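Local coordinates for helianthamide (Stichodactyla helianthus, PDB 4X0N), which inhibits pancreatic alpha-amylase as a small, disulfide-rich protein with a beta-defensin-like fold, at residues S5-I8 / Y9-V12. Sequence-based numbering, arbitrary orientation.
Sequences SCYI and YHGV
A classic beta bulge and a type II turn shape this hairpin tip, where I8 and Y9 on strand 6-9 together face V12 at the start of strand 12-17. V12 O accepts I8 N at 3.0 Å with an N-H...O angle of 154°, and takes a second, weak bond from Y9 N at 3.3 Å. V12 N returns a bond to Y9 O at 2.8 Å, closing the turn through H10 and G11. Glycine suits the third turn position because, at its positive phi of 87°, a beta carbon would press against the carbonyl oxygen of H10.

Y7 folds forward over this backbone. With CG anti to the backbone N (chi1 175°), its ring is laid so that Y9 N sits beneath the centre of one face, 3.8 Å from the plane. CZ lies 3.5 Å from Y9 C, and the hydroxyl reaches the imidazole, with OH 3.0 Å from H10 ND1. A leucine in its place would probably leave the Y9 backbone without its aromatic cover and H10 without this phenol beside it.

Branched I8 and V12 supply the apolar contact: I8 CB approaches V12 CG1 at 4.0 Å, and both side chains continue onto Y40 of strand 37-40. The polar ends of Y9 and H10 turn instead to another protein in the complex, where Y9 OH and both H10 ring nitrogens are hydrogen-bonded to acidic side chains of that chain. The tip thus rests on a backbone-bonded turn with an apolar I8-V12 flank and presents Y9 and H10 to acidic groups of the partner, consistent with insertion into the amylase active-site cleft.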
ATOM      1  N   SER B   5      17.248 -10.171  -4.674  1.00 24.05           N
ATOM      2  CA  SER B   5      16.845  -9.178  -3.705  1.00 19.79           C
ATOM      3  C   SER B   5      15.926  -9.899  -2.748  1.00 18.09           C
ATOM      4  O   SER B   5      15.016 -10.609  -3.174  1.00 14.19           O
ATOM      5  CB  SER B   5      16.081  -8.061  -4.412  1.00 20.48           C
ATOM      6  OG  SER B   5      15.630  -7.092  -3.485  1.00 21.94           O
ATOM      7  N   CYS B   6      16.156  -9.734  -1.454  1.00 17.20           N
ATOM      8  CA  CYS B   6      15.279 -10.376  -0.489  1.00 16.85           C
ATOM      9  C   CYS B   6      14.888  -9.381   0.589  1.00 18.84           C
ATOM     10  O   CYS B   6      15.678  -9.030   1.461  1.00 14.35           O
ATOM     11  CB  CYS B   6      15.946 -11.622   0.102  1.00 17.08           C
ATOM     12  SG  CYS B   6      17.710 -11.452   0.450  1.00 13.65           S
ATOM     13  N   TYR B   7      13.637  -8.939   0.504  1.00 20.13           N
ATOM     14  CA  TYR B   7      13.096  -7.931   1.399  1.00 13.72           C
ATOM     15  C   TYR B   7      12.769  -8.542   2.748  1.00 13.33           C
ATOM     16  O   TYR B   7      12.162  -9.607   2.830  1.00 16.07           O
ATOM     17  CB  TYR B   7      11.834  -7.307   0.801  1.00 13.99           C
ATOM     18  CG  TYR B   7      11.143  -6.333   1.727  1.00 14.44           C
ATOM     19  CD1 TYR B   7      11.567  -5.015   1.822  1.00 14.69           C
ATOM     20  CD2 TYR B   7      10.071  -6.733   2.511  1.00 13.11           C
ATOM     21  CE1 TYR B   7      10.939  -4.122   2.672  1.00 16.63           C
ATOM     22  CE2 TYR B   7       9.437  -5.850   3.362  1.00 15.56           C
ATOM     23  CZ  TYR B   7       9.873  -4.546   3.440  1.00 14.54           C
ATOM     24  OH  TYR B   7       9.237  -3.673   4.290  1.00 11.97           O
ATOM     25  N   ILE B   8      13.174  -7.852   3.808  1.00 14.02           N
ATOM     26  CA  ILE B   8      12.958  -8.330   5.166  1.00 15.35           C
ATOM     27  C   ILE B   8      12.005  -7.414   5.920  1.00 13.94           C
ATOM     28  O   ILE B   8      10.977  -7.856   6.434  1.00 18.57           O
ATOM     29  CB  ILE B   8      14.280  -8.501   5.935  1.00 15.50           C
ATOM     30  CG1 ILE B   8      15.168  -9.527   5.231  1.00 14.11           C
ATOM     31  CG2 ILE B   8      14.013  -8.916   7.375  1.00 10.29           C
ATOM     32  CD1 ILE B   8      16.502  -9.724   5.890  1.00 11.83           C
ATOM     33  N   TYR B   9      12.350  -6.134   5.974  1.00 13.63           N
ATOM     34  CA  TYR B   9      11.518  -5.146   6.642  1.00 13.30           C
ATOM     35  C   TYR B   9      11.904  -3.754   6.143  1.00 11.94           C
ATOM     36  O   TYR B   9      12.850  -3.611   5.370  1.00 13.53           O
ATOM     37  CB  TYR B   9      11.671  -5.250   8.166  1.00 10.74           C
ATOM     38  CG  TYR B   9      10.672  -4.411   8.929  1.00 12.15           C
ATOM     39  CD1 TYR B   9       9.310  -4.669   8.835  1.00 14.05           C
ATOM     40  CD2 TYR B   9      11.085  -3.351   9.723  1.00  9.48           C
ATOM     41  CE1 TYR B   9       8.388  -3.906   9.519  1.00 10.94           C
ATOM     42  CE2 TYR B   9      10.168  -2.579  10.410  1.00 11.25           C
ATOM     43  CZ  TYR B   9       8.821  -2.863  10.305  1.00 11.49           C
ATOM     44  OH  TYR B   9       7.897  -2.099  10.978  1.00 11.77           O
ATOM     45  N   HIS B  10      11.163  -2.739   6.579  1.00 12.62           N
ATOM     46  CA  HIS B  10      11.375  -1.360   6.141  1.00 15.43           C
ATOM     47  C   HIS B  10      12.819  -0.881   6.292  1.00 16.68           C
ATOM     48  O   HIS B  10      13.310  -0.692   7.404  1.00 18.92           O
ATOM     49  CB  HIS B  10      10.408  -0.416   6.858  1.00 12.27           C
ATOM     50  CG  HIS B  10       8.980  -0.862   6.808  1.00 11.57           C
ATOM     51  ND1 HIS B  10       8.320  -1.122   5.623  1.00 11.82           N
ATOM     52  CD2 HIS B  10       8.082  -1.087   7.793  1.00 11.32           C
ATOM     53  CE1 HIS B  10       7.082  -1.492   5.885  1.00 12.19           C
ATOM     54  NE2 HIS B  10       6.908  -1.482   7.194  1.00 12.80           N
ATOM     55  N   GLY B  11      13.489  -0.681   5.160  1.00 16.95           N
ATOM     56  CA  GLY B  11      14.866  -0.225   5.150  1.00 16.32           C
ATOM     57  C   GLY B  11      15.881  -1.350   5.233  1.00 17.10           C
ATOM     58  O   GLY B  11      17.082  -1.104   5.357  1.00 17.36           O
ATOM     59  N   VAL B  12      15.407  -2.590   5.159  1.00 15.38           N
ATOM     60  CA  VAL B  12      16.300  -3.742   5.224  1.00 15.85           C
ATOM     61  C   VAL B  12      16.021  -4.736   4.101  1.00 18.71           C
ATOM     62  O   VAL B  12      15.037  -5.477   4.140  1.00 18.58           O
ATOM     63  CB  VAL B  12      16.177  -4.486   6.573  1.00 14.77           C
ATOM     64  CG1 VAL B  12      17.106  -5.689   6.596  1.00 13.32           C
ATOM     65  CG2 VAL B  12      16.474  -3.549   7.739  1.00 15.34           C
TER